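Long-range contacts in nicotinate-nucleotide pyrophosphorylase (Pyrococcus furiosus, PDB 2I14), which probably catalyses the ATP-dependent joining of nicotinate to phosphoribosyl pyrophosphate, giving nicotinate mononucleotide in NAD biosynthesis: residues N78-P83 / V94-G99; I310-G315 / S325-V330; G60-V65 / G113-A118; K70-I75 / G105-A110. All coordinates share one frame; numbering follows the deposited sequence.

Contact 1 (N78-P83 / V94-G99); sequences NVYAMP and VLQIEG
Tyr80 crosses Gln96 obliquely, its CD1 4.2 Å from Gln96 CB, and then reaches diagonally over the strand pair to Glu98. Its CG stands anti to its own carbonyl carbon, beside the backbone N (chi1 -39°), which sends the ring on this diagonal. The hydroxyl OH donates to Glu98 OE2 over 2.7 Å and meets that oxygen almost end-on to its C-O bond, while the ring and carboxylate planes stand 43° apart. The extended side chain of Glu98 brings OE2 up to this point, where Arg327 holds the same oxygen in a salt bridge. A phenylalanine here would keep the ring beside Gln96 CB but would probably leave Glu98 OE2 without its phenolic donor, its carboxylate freer to turn about Arg327. Beneath these side chains the backbones run antiparallel: Glu98 N bonds to Asn78 O at 2.9 Å and Gln96 N to Tyr80 O at 2.9 Å, whereas the return bond from Tyr80 N to Gln96 O is weak. Past the strand end, Met82 N donates to Val94 O at 3.3 Å. The other face is apolar. Val79 CG1 rests 4.1 Å from Leu95 CG, Ala81 CB is 4.2 Å from Leu95 CB, and helix 65-72 covers both pairs. Strand 95-98 thus lies between 77-81 and 43-49, one side under a helix, in an antiparallel sheet where these three strands of the quinolinate phosphoribosyltransferase N-terminal family region are joined by strands from the C-terminal part of the chain.

Contact 2 (I310-G315 / S325-V330); sequences IVEVEG and SGRKQV
A classic beta bulge, Val311 and Glu312 both facing Leu45 of strand 43-49, marks the part of strand 307-313 that the chain meets again at Ser325, Gly326 and Arg327. Strands 307-313 and 328-333 belong to one antiparallel sheet but are not neighbours in it, so this meeting is made ahead of the second strand. Gly326 N donates to Val311 O at 2.7 Å with an N-H...O angle of 155°; Ser325 OG adds a weak bond to the same oxygen, so two donors converge on one carbonyl. The isopropyl group of Val311 leans on the Gly326 peptide, CB lying 3.6 Å from Gly326 N. Gly326 has a positive phi (97°), and a CB there would press on the carbonyl of Ser325. Ser325 O is itself bonded to Trp259 NE1 of a second subunit, which places the turn at a subunit boundary. Glu312 holds CG anti to its backbone N and stretches its chain slantwise over the base of Arg327. Its OE1 is 3.7 Å from Arg327 CB, but the charged groups stay short of a salt bridge; Arg327 bends at chi3, and its NH2 pairs with Glu98. An alanine in place of Glu312 would probably uncover the Arg327 stem and leave the guanidinium with less negative charge beside it. Glu312 OE1 stops 4.0 Å from Arg327 NE, with the carboxylate and guanidinium planes 58° apart.

Contact 3 (G60-V65 / G113-A118); sequences GVLVGV and GMLSQA
Met114 opens the contact with its backbone: its carbonyl O lies 4.1 Å from Gly64 CA, where the chain turns close under helix 108-131, while its side chain packs on Pro147 of a third subunit. Leu115, the next residue, does most of the packing. Its CA-H points at Val63 O, a CA-H...O contact of 3.4 Å with 155° at the hydrogen. Its CG is anti to the carbonyl carbon (chi1 -56°), which swings the isobutyl end back over the loop, where CD2 rests 3.7 Å from Gly64 C and 3.9 Å from Val65 N. The same methyl just reaches the tip of Leu62, CD2 to CD2 at 4.5 Å. Ser116 turns away from the loop and packs on His144 of the third subunit, a residue that lines the bound PCP. Ala118 then packs against Val63: its CB meets Val63 CG1 at 3.4 Å and lies 3.6 Å from Val63 O. Gly64, the N-cap of helix 65-72, has a positive phi (113°), and a CB on it would run into Met114 O. No hydrogen bond joins the two segments; the loop's amides are satisfied from outside, Val63 N by Ser119 OG further along the same helix and Gly64 N by Glu84 OE1. Helix 108-131 is therefore held between this subunit neighbour and the connection from strand 60-61 to helix 65-72, with Met114 and Leu115 also touching Val68 of that helix.

Contact 4 (K70-I75 / G105-A110); sequences KLLEGI and GIYETA
Tyr107 puts its ring among three aliphatic side chains of 70-75, each of which approaches it obliquely. All three lie on one side of the ring plane. Leu71 sits near CD2, its CG lying 3.9 Å from Tyr107 CD2. Ile75 points back against the tyrosine, with CD1 3.4 Å from Tyr107 CE1 and 3.7 Å from its CZ. Leu72 slides past the root of the side chain, its CD1 3.8 Å from Tyr107 CB. One turn along the helix, Ala110 completes the patch: its CB is 3.9 Å from Leu71 CD2, so the leucine is shared between ring and methyl. The torsion of Leu71 makes this possible, since CG anti to the backbone N (chi1 175°) directs both methyls across the gap. All five residues are buried and no hydrogen bond crosses between the segments. Further out, the hydroxyl of Tyr107 bonds to the carbonyl O of Lys19, giving the polar end of an otherwise apolar ring a partner, and NZ of Lys19 makes weak bonds to the carbonyls of Lys70, Leu71 and Glu73, at and just after the end of helix 65-72. Tyr107 is also the N-cap residue of helix 108-131, which sets the ring at the point where that helix begins. A third subunit covers the outer side, its Phe10 packing on Leu71. The whole is plain apolar packing within the N-terminal family region, between the last turn of helix 65-72, which itself packs on the antiparallel sheet, with the bend after it, and the start of helix 108-131.

How the contacts relate
All four contacts are largely buried, but contact 3 lies nearest the centre of the chain and contact 2 farthest out. Contacts 1 and 2 share the antiparallel sheet and are the polar ones, joined by the salt bridge from Glu98 to Arg327 and by packing of Met82 on Val330. Contacts 3 and 4 have no hydrogen bonds across them; both rest on helix 108-131 and meet where Met114 touches Leu71. Helix 65-72 bridges the two groups: Leu72 of contact 4 packs on Val79 and Ile97, and Val65 of contact 3 on Ala81. Contact 1 is nested along the chain inside contacts 4 and 3. Contacts 2, 3 and 4 also border a third subunit; contact 1 touches no other chain.

Contact 1 (N78-P83 / V94-G99)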
loop_
_atom_site.group_PDB
_atom_site.type_symbol
_atom_site.label_atom_id
_atom_site.label_comp_id
_atom_site.label_asym_id
_atom_site.label_seq_id
_atom_site.Cartn_x
_atom_site.Cartn_y
_atom_site.Cartn_z
ATOM N N ASN A 78 -28.703 26.315 34.301
ATOM C CA ASN A 78 -29.495 25.109 34.088
ATOM C C ASN A 78 -28.612 24.137 33.320
ATOM O O ASN A 78 -27.795 24.548 32.494
ATOM C CB ASN A 78 -30.748 25.397 33.265
ATOM C CG ASN A 78 -31.731 26.262 34.004
ATOM O OD1 ASN A 78 -31.827 26.197 35.230
ATOM N ND2 ASN A 78 -32.481 27.071 33.263
ATOM N N VAL A 79 -28.768 22.849 33.587
ATOM C CA VAL A 79 -27.955 21.860 32.909
ATOM C C VAL A 79 -28.797 20.685 32.429
ATOM O O VAL A 79 -29.223 19.844 33.224
ATOM C CB VAL A 79 -26.849 21.329 33.840
ATOM C CG1 VAL A 79 -25.942 20.395 33.070
ATOM C CG2 VAL A 79 -26.065 22.482 34.445
ATOM N N TYR A 80 -29.051 20.631 31.127
ATOM C CA TYR A 80 -29.829 19.531 30.560
ATOM C C TYR A 80 -28.818 18.511 30.046
ATOM O O TYR A 80 -27.698 18.870 29.670
ATOM C CB TYR A 80 -30.714 20.025 29.414
ATOM C CG TYR A 80 -31.336 21.382 29.668
ATOM C CD1 TYR A 80 -30.541 22.530 29.712
ATOM C CD2 TYR A 80 -32.714 21.525 29.837
ATOM C CE1 TYR A 80 -31.100 23.790 29.914
ATOM C CE2 TYR A 80 -33.287 22.783 30.036
ATOM C CZ TYR A 80 -32.472 23.915 30.071
ATOM O OH TYR A 80 -33.018 25.177 30.232
ATOM N N ALA A 81 -29.192 17.242 30.035
ATOM C CA ALA A 81 -28.260 16.228 29.573
ATOM C C ALA A 81 -28.936 14.932 29.144
ATOM O O ALA A 81 -30.158 14.784 29.229
ATOM C CB ALA A 81 -27.235 15.937 30.664
ATOM N N MET A 82 -28.115 14.010 28.654
ATOM C CA MET A 82 -28.575 12.700 28.246
ATOM C C MET A 82 -28.238 11.826 29.437
ATOM O O MET A 82 -27.329 12.132 30.197
ATOM C CB MET A 82 -27.792 12.185 27.037
ATOM C CG MET A 82 -28.055 12.867 25.701
ATOM S SD MET A 82 -27.204 11.952 24.358
ATOM C CE MET A 82 -27.684 12.941 22.941
ATOM N N PRO A 83 -28.974 10.733 29.631
ATOM C CA PRO A 83 -28.653 9.878 30.779
ATOM C C PRO A 83 -27.273 9.241 30.626
ATOM O O PRO A 83 -26.920 8.727 29.563
ATOM C CB PRO A 83 -29.788 8.853 30.776
ATOM C CG PRO A 83 -30.239 8.825 29.325
ATOM C CD PRO A 83 -30.193 10.278 28.940
ATOM N N VAL A 94 -24.596 16.274 23.951
ATOM C CA VAL A 94 -24.766 15.290 24.990
ATOM C C VAL A 94 -25.075 15.988 26.308
ATOM O O VAL A 94 -25.470 15.344 27.284
ATOM C CB VAL A 94 -23.497 14.446 25.140
ATOM C CG1 VAL A 94 -23.236 13.668 23.862
ATOM C CG2 VAL A 94 -22.321 15.341 25.482
ATOM N N LEU A 95 -24.897 17.308 26.330
ATOM C CA LEU A 95 -25.155 18.118 27.525
ATOM C C LEU A 95 -25.182 19.606 27.170
ATOM O O LEU A 95 -24.340 20.081 26.404
ATOM C CB LEU A 95 -24.083 17.840 28.584
ATOM C CG LEU A 95 -24.087 18.707 29.847
ATOM C CD1 LEU A 95 -23.292 18.021 30.954
ATOM C CD2 LEU A 95 -23.504 20.080 29.530
ATOM N N GLN A 96 -26.149 20.333 27.725
ATOM C CA GLN A 96 -26.279 21.765 27.463
ATOM C C GLN A 96 -26.215 22.553 28.764
ATOM O O GLN A 96 -26.395 21.995 29.845
ATOM C CB GLN A 96 -27.601 22.050 26.754
ATOM C CG GLN A 96 -27.766 21.278 25.468
ATOM C CD GLN A 96 -29.108 21.526 24.796
ATOM O OE1 GLN A 96 -30.165 21.255 25.374
ATOM N NE2 GLN A 96 -29.073 22.043 23.564
ATOM N N ILE A 97 -25.925 23.843 28.664
ATOM C CA ILE A 97 -25.874 24.682 29.843
ATOM C C ILE A 97 -26.444 26.044 29.517
ATOM O O ILE A 97 -26.136 26.629 28.474
ATOM C CB ILE A 97 -24.459 24.883 30.358
ATOM C CG1 ILE A 97 -23.841 23.544 30.735
ATOM C CG2 ILE A 97 -24.494 25.781 31.584
ATOM C CD1 ILE A 97 -22.451 23.674 31.326
ATOM N N GLU A 98 -27.282 26.555 30.411
ATOM C CA GLU A 98 -27.885 27.853 30.189
ATOM C C GLU A 98 -27.568 28.819 31.321
ATOM O O GLU A 98 -27.589 28.449 32.495
ATOM C CB GLU A 98 -29.388 27.693 30.029
ATOM C CG GLU A 98 -30.018 28.829 29.284
ATOM C CD GLU A 98 -31.400 28.486 28.786
ATOM O OE1 GLU A 98 -32.002 29.333 28.085
ATOM O OE2 GLU A 98 -31.880 27.370 29.097
ATOM N N GLY A 99 -27.254 30.057 30.956
ATOM C CA GLY A 99 -26.940 31.053 31.958
ATOM C C GLY A 99 -25.978 32.111 31.469
ATOM O O GLY A 99 -25.673 32.200 30.278
#

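Contact 2 (I310-G315 / S325-V330)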
loop_
_atom_site.group_PDB
_atom_site.type_symbol
_atom_site.label_atom_id
_atom_site.label_comp_id
_atom_site.label_asym_id
_atom_site.label_seq_id
_atom_site.Cartn_x
_atom_site.Cartn_y
_atom_site.Cartn_z
ATOM N N ILE A 310 -21.170 27.937 22.630
ATOM C CA ILE A 310 -22.433 28.673 22.721
ATOM C C ILE A 310 -23.123 28.659 21.356
ATOM O O ILE A 310 -22.588 29.144 20.364
ATOM C CB ILE A 310 -22.202 30.120 23.206
ATOM C CG1 ILE A 310 -20.890 30.654 22.649
ATOM C CG2 ILE A 310 -22.141 30.152 24.720
ATOM C CD1 ILE A 310 -20.418 31.911 23.343
ATOM N N VAL A 311 -24.305 28.060 21.322
ATOM C CA VAL A 311 -25.089 27.933 20.101
ATOM C C VAL A 311 -26.285 28.882 20.090
ATOM O O VAL A 311 -27.028 28.950 19.111
ATOM C CB VAL A 311 -25.614 26.506 19.946
ATOM C CG1 VAL A 311 -24.466 25.520 20.030
ATOM C CG2 VAL A 311 -26.626 26.222 21.027
ATOM N N GLU A 312 -26.469 29.610 21.189
ATOM C CA GLU A 312 -27.566 30.560 21.296
ATOM C C GLU A 312 -27.290 31.590 22.390
ATOM O O GLU A 312 -26.879 31.240 23.499
ATOM C CB GLU A 312 -28.872 29.819 21.590
ATOM C CG GLU A 312 -30.124 30.607 21.216
ATOM C CD GLU A 312 -31.408 29.820 21.430
ATOM O OE1 GLU A 312 -31.717 29.497 22.601
ATOM O OE2 GLU A 312 -32.101 29.526 20.428
ATOM N N VAL A 313 -27.510 32.861 22.061
ATOM C CA VAL A 313 -27.298 33.957 23.001
ATOM C C VAL A 313 -28.554 34.823 23.060
ATOM O O VAL A 313 -28.920 35.461 22.074
ATOM C CB VAL A 313 -26.109 34.834 22.569
ATOM C CG1 VAL A 313 -25.767 35.834 23.671
ATOM C CG2 VAL A 313 -24.917 33.960 22.248
ATOM N N GLU A 314 -29.209 34.838 24.217
ATOM C CA GLU A 314 -30.435 35.614 24.412
ATOM C C GLU A 314 -31.532 35.190 23.432
ATOM O O GLU A 314 -32.105 36.019 22.725
ATOM C CB GLU A 314 -30.155 37.109 24.249
ATOM C CG GLU A 314 -30.476 37.941 25.475
ATOM C CD GLU A 314 -29.232 38.500 26.149
ATOM O OE1 GLU A 314 -28.527 39.322 25.515
ATOM O OE2 GLU A 314 -28.963 38.119 27.313
ATOM N N GLY A 315 -31.817 33.893 23.394
ATOM C CA GLY A 315 -32.846 33.384 22.505
ATOM C C GLY A 315 -32.515 33.544 21.038
ATOM O O GLY A 315 -33.328 33.223 20.178
ATOM N N SER A 325 -25.879 25.776 15.097
ATOM C CA SER A 325 -26.490 26.854 15.856
ATOM C C SER A 325 -27.879 26.550 16.386
ATOM O O SER A 325 -28.627 25.777 15.792
ATOM C CB SER A 325 -26.550 28.101 14.971
ATOM O OG SER A 325 -26.456 29.293 15.729
ATOM N N GLY A 326 -28.217 27.165 17.516
ATOM C CA GLY A 326 -29.540 26.988 18.094
ATOM C C GLY A 326 -29.719 25.970 19.201
ATOM O O GLY A 326 -28.887 25.085 19.385
ATOM N N ARG A 327 -30.822 26.114 19.936
ATOM C CA ARG A 327 -31.175 25.216 21.038
ATOM C C ARG A 327 -31.877 24.009 20.443
ATOM O O ARG A 327 -32.909 24.157 19.791
ATOM C CB ARG A 327 -32.128 25.908 22.015
ATOM C CG ARG A 327 -32.904 24.947 22.918
ATOM C CD ARG A 327 -34.073 25.647 23.606
ATOM N NE ARG A 327 -33.615 26.599 24.614
ATOM C CZ ARG A 327 -33.104 26.252 25.790
ATOM N NH1 ARG A 327 -32.992 24.972 26.121
ATOM N NH2 ARG A 327 -32.686 27.188 26.628
ATOM N N LYS A 328 -31.341 22.814 20.660
ATOM C CA LYS A 328 -31.969 21.642 20.076
ATOM C C LYS A 328 -32.130 20.408 20.945
ATOM O O LYS A 328 -31.664 20.354 22.084
ATOM C CB LYS A 328 -31.241 21.269 18.787
ATOM C CG LYS A 328 -31.613 22.164 17.606
ATOM C CD LYS A 328 -31.102 23.606 17.751
ATOM C CE LYS A 328 -31.950 24.637 16.965
ATOM N NZ LYS A 328 -33.296 24.937 17.557
ATOM N N GLN A 329 -32.817 19.421 20.378
ATOM C CA GLN A 329 -33.080 18.156 21.050
ATOM C C GLN A 329 -32.768 16.999 20.118
ATOM O O GLN A 329 -32.813 17.145 18.900
ATOM C CB GLN A 329 -34.551 18.068 21.477
ATOM C CG GLN A 329 -34.773 18.105 22.991
ATOM C CD GLN A 329 -34.349 16.824 23.674
ATOM O OE1 GLN A 329 -33.238 16.343 23.486
ATOM N NE2 GLN A 329 -35.233 16.270 24.477
ATOM N N VAL A 330 -32.448 15.851 20.707
ATOM C CA VAL A 330 -32.135 14.645 19.958
ATOM C C VAL A 330 -33.170 13.575 20.273
ATOM O O VAL A 330 -33.313 13.159 21.419
ATOM C CB VAL A 330 -30.732 14.096 20.326
ATOM C CG1 VAL A 330 -29.658 15.079 19.926
ATOM C CG2 VAL A 330 -30.641 13.856 21.799
#

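Contact 3 (G60-V65 / G113-A118)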
loop_
_atom_site.group_PDB
_atom_site.type_symbol
_atom_site.label_atom_id
_atom_site.label_comp_id
_atom_site.label_asym_id
_atom_site.label_seq_id
_atom_site.Cartn_x
_atom_site.Cartn_y
_atom_site.Cartn_z
ATOM N N GLY A 60 -20.198 6.270 20.419
ATOM C CA GLY A 60 -19.420 6.321 21.646
ATOM C C GLY A 60 -20.356 6.148 22.836
ATOM O O GLY A 60 -21.581 6.214 22.677
ATOM N N VAL A 61 -19.798 5.930 24.025
ATOM C CA VAL A 61 -20.614 5.754 25.232
ATOM C C VAL A 61 -20.473 6.965 26.139
ATOM O O VAL A 61 -19.382 7.241 26.628
ATOM C CB VAL A 61 -20.188 4.491 26.031
ATOM C CG1 VAL A 61 -20.939 4.436 27.354
ATOM C CG2 VAL A 61 -20.439 3.230 25.210
ATOM N N LEU A 62 -21.577 7.673 26.373
ATOM C CA LEU A 62 -21.556 8.862 27.220
ATOM C C LEU A 62 -21.242 8.541 28.672
ATOM O O LEU A 62 -21.882 7.671 29.265
ATOM C CB LEU A 62 -22.900 9.566 27.178
ATOM C CG LEU A 62 -22.886 11.099 27.182
ATOM C CD1 LEU A 62 -24.169 11.587 27.860
ATOM C CD2 LEU A 62 -21.655 11.650 27.914
ATOM N N VAL A 63 -20.270 9.249 29.250
ATOM C CA VAL A 63 -19.895 9.031 30.647
ATOM C C VAL A 63 -19.403 10.285 31.361
ATOM O O VAL A 63 -18.633 11.064 30.802
ATOM C CB VAL A 63 -18.798 7.984 30.769
ATOM C CG1 VAL A 63 -18.487 7.738 32.243
ATOM C CG2 VAL A 63 -19.229 6.702 30.080
ATOM N N GLY A 64 -19.836 10.470 32.604
ATOM C CA GLY A 64 -19.408 11.632 33.364
ATOM C C GLY A 64 -20.494 12.647 33.677
ATOM O O GLY A 64 -20.242 13.641 34.360
ATOM N N VAL A 65 -21.701 12.418 33.177
ATOM C CA VAL A 65 -22.806 13.331 33.440
ATOM C C VAL A 65 -22.928 13.593 34.953
ATOM O O VAL A 65 -23.295 14.683 35.378
ATOM C CB VAL A 65 -24.141 12.741 32.925
ATOM C CG1 VAL A 65 -25.168 13.855 32.736
ATOM C CG2 VAL A 65 -23.903 11.976 31.639
ATOM N N GLY A 113 -13.194 17.793 30.481
ATOM C CA GLY A 113 -12.294 16.704 30.826
ATOM C C GLY A 113 -13.039 15.552 31.493
ATOM O O GLY A 113 -12.731 14.376 31.294
ATOM N N MET A 114 -14.042 15.898 32.287
ATOM C CA MET A 114 -14.830 14.898 32.976
ATOM C C MET A 114 -15.617 14.035 31.996
ATOM O O MET A 114 -15.704 12.813 32.163
ATOM C CB MET A 114 -15.771 15.568 33.984
ATOM C CG MET A 114 -15.022 16.274 35.127
ATOM S SD MET A 114 -16.028 16.747 36.586
ATOM C CE MET A 114 -16.885 18.147 36.000
ATOM N N LEU A 115 -16.184 14.653 30.970
ATOM C CA LEU A 115 -16.949 13.884 29.993
ATOM C C LEU A 115 -16.008 13.151 29.028
ATOM O O LEU A 115 -16.158 11.962 28.770
ATOM C CB LEU A 115 -17.902 14.818 29.216
ATOM C CG LEU A 115 -18.912 15.670 30.036
ATOM C CD1 LEU A 115 -19.579 16.747 29.177
ATOM C CD2 LEU A 115 -19.964 14.775 30.641
ATOM N N SER A 116 -15.008 13.872 28.541
ATOM C CA SER A 116 -14.048 13.364 27.569
ATOM C C SER A 116 -13.294 12.067 27.831
ATOM O O SER A 116 -13.384 11.120 27.047
ATOM C CB SER A 116 -13.034 14.451 27.259
ATOM O OG SER A 116 -13.708 15.583 26.770
ATOM N N GLN A 117 -12.540 12.006 28.915
ATOM C CA GLN A 117 -11.759 10.811 29.163
ATOM C C GLN A 117 -12.612 9.610 29.590
ATOM O O GLN A 117 -12.314 8.465 29.243
ATOM C CB GLN A 117 -10.684 11.127 30.203
ATOM C CG GLN A 117 -9.545 10.122 30.261
ATOM C CD GLN A 117 -8.482 10.482 31.313
ATOM O OE1 GLN A 117 -7.484 9.769 31.462
ATOM N NE2 GLN A 117 -8.692 11.593 32.039
ATOM N N ALA A 118 -13.669 9.882 30.350
ATOM C CA ALA A 118 -14.568 8.830 30.807
ATOM C C ALA A 118 -15.231 8.230 29.579
ATOM O O ALA A 118 -15.159 7.011 29.341
ATOM C CB ALA A 118 -15.616 9.400 31.733
#

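Contact 4 (K70-I75 / G105-A110)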
loop_
_atom_site.group_PDB
_atom_site.type_symbol
_atom_site.label_atom_id
_atom_site.label_comp_id
_atom_site.label_asym_id
_atom_site.label_seq_id
_atom_site.Cartn_x
_atom_site.Cartn_y
_atom_site.Cartn_z
ATOM N N LYS A 70 -22.292 17.407 39.801
ATOM C CA LYS A 70 -21.683 17.686 41.095
ATOM C C LYS A 70 -20.676 18.830 41.019
ATOM O O LYS A 70 -20.138 19.248 42.037
ATOM C CB LYS A 70 -20.979 16.432 41.642
ATOM C CG LYS A 70 -21.912 15.269 42.011
ATOM C CD LYS A 70 -22.094 15.105 43.527
ATOM C CE LYS A 70 -22.816 16.303 44.173
ATOM N NZ LYS A 70 -22.979 16.197 45.677
ATOM N N LEU A 71 -20.418 19.334 39.820
ATOM C CA LEU A 71 -19.463 20.432 39.652
ATOM C C LEU A 71 -20.172 21.771 39.447
ATOM O O LEU A 71 -19.788 22.793 40.029
ATOM C CB LEU A 71 -18.546 20.169 38.452
ATOM C CG LEU A 71 -17.585 21.311 38.091
ATOM C CD1 LEU A 71 -16.333 21.253 38.970
ATOM C CD2 LEU A 71 -17.213 21.211 36.627
ATOM N N LEU A 72 -21.193 21.765 38.596
ATOM C CA LEU A 72 -21.954 22.971 38.318
ATOM C C LEU A 72 -22.997 23.179 39.407
ATOM O O LEU A 72 -23.803 24.119 39.351
ATOM C CB LEU A 72 -22.627 22.862 36.948
ATOM C CG LEU A 72 -21.817 23.290 35.718
ATOM C CD1 LEU A 72 -20.335 23.445 36.069
ATOM C CD2 LEU A 72 -22.041 22.268 34.608
ATOM N N GLU A 73 -22.969 22.290 40.398
ATOM C CA GLU A 73 -23.894 22.346 41.524
ATOM C C GLU A 73 -23.724 23.659 42.283
ATOM O O GLU A 73 -22.604 24.040 42.634
ATOM C CB GLU A 73 -23.639 21.167 42.469
ATOM C CG GLU A 73 -24.619 21.075 43.636
ATOM C CD GLU A 73 -24.340 19.894 44.566
ATOM O OE1 GLU A 73 -23.209 19.812 45.118
ATOM O OE2 GLU A 73 -25.258 19.054 44.742
ATOM N N GLY A 74 -24.835 24.346 42.531
ATOM C CA GLY A 74 -24.773 25.600 43.251
ATOM C C GLY A 74 -24.198 26.697 42.388
ATOM O O GLY A 74 -23.362 27.494 42.828
ATOM N N ILE A 75 -24.639 26.732 41.140
ATOM C CA ILE A 75 -24.178 27.748 40.219
ATOM C C ILE A 75 -25.352 28.204 39.346
ATOM O O ILE A 75 -26.127 27.384 38.850
ATOM C CB ILE A 75 -23.001 27.212 39.366
ATOM C CG1 ILE A 75 -21.776 27.026 40.270
ATOM C CG2 ILE A 75 -22.688 28.171 38.215
ATOM C CD1 ILE A 75 -20.505 26.635 39.541
ATOM N N GLY A 105 -18.627 29.763 32.483
ATOM C CA GLY A 105 -17.532 29.679 31.527
ATOM C C GLY A 105 -16.181 29.251 32.075
ATOM O O GLY A 105 -15.332 28.744 31.343
ATOM N N ILE A 106 -15.981 29.445 33.369
ATOM C CA ILE A 106 -14.730 29.091 34.005
ATOM C C ILE A 106 -14.745 27.621 34.395
ATOM O O ILE A 106 -13.905 27.174 35.175
ATOM C CB ILE A 106 -14.504 29.926 35.274
ATOM C CG1 ILE A 106 -14.919 31.381 35.037
ATOM C CG2 ILE A 106 -13.046 29.877 35.668
ATOM C CD1 ILE A 106 -16.435 31.599 34.970
ATOM N N TYR A 107 -15.701 26.863 33.859
ATOM C CA TYR A 107 -15.801 25.444 34.191
ATOM C C TYR A 107 -15.669 24.510 33.000
ATOM O O TYR A 107 -15.970 23.320 33.100
ATOM C CB TYR A 107 -17.109 25.155 34.935
ATOM C CG TYR A 107 -17.085 25.652 36.358
ATOM C CD1 TYR A 107 -17.636 26.886 36.700
ATOM C CD2 TYR A 107 -16.445 24.915 37.355
ATOM C CE1 TYR A 107 -17.544 27.380 38.000
ATOM C CE2 TYR A 107 -16.343 25.397 38.660
ATOM C CZ TYR A 107 -16.894 26.632 38.977
ATOM O OH TYR A 107 -16.784 27.120 40.266
ATOM N N GLU A 108 -15.211 25.041 31.874
ATOM C CA GLU A 108 -15.042 24.217 30.694
ATOM C C GLU A 108 -13.926 23.217 30.923
ATOM O O GLU A 108 -14.126 22.008 30.843
ATOM C CB GLU A 108 -14.698 25.075 29.485
ATOM C CG GLU A 108 -15.819 25.982 29.059
ATOM C CD GLU A 108 -15.680 26.441 27.615
ATOM O OE1 GLU A 108 -15.255 25.606 26.781
ATOM O OE2 GLU A 108 -16.013 27.620 27.314
ATOM N N THR A 109 -12.747 23.736 31.221
ATOM C CA THR A 109 -11.583 22.897 31.440
ATOM C C THR A 109 -11.862 21.672 32.320
ATOM O O THR A 109 -11.274 20.589 32.137
ATOM C CB THR A 109 -10.476 23.725 32.066
ATOM O OG1 THR A 109 -10.356 24.954 31.342
ATOM C CG2 THR A 109 -9.152 22.970 32.022
ATOM N N ALA A 110 -12.767 21.838 33.269
ATOM C CA ALA A 110 -13.084 20.751 34.165
ATOM C C ALA A 110 -14.178 19.851 33.622
ATOM O O ALA A 110 -13.996 18.645 33.528
ATOM C CB ALA A 110 -13.486 21.307 35.526
#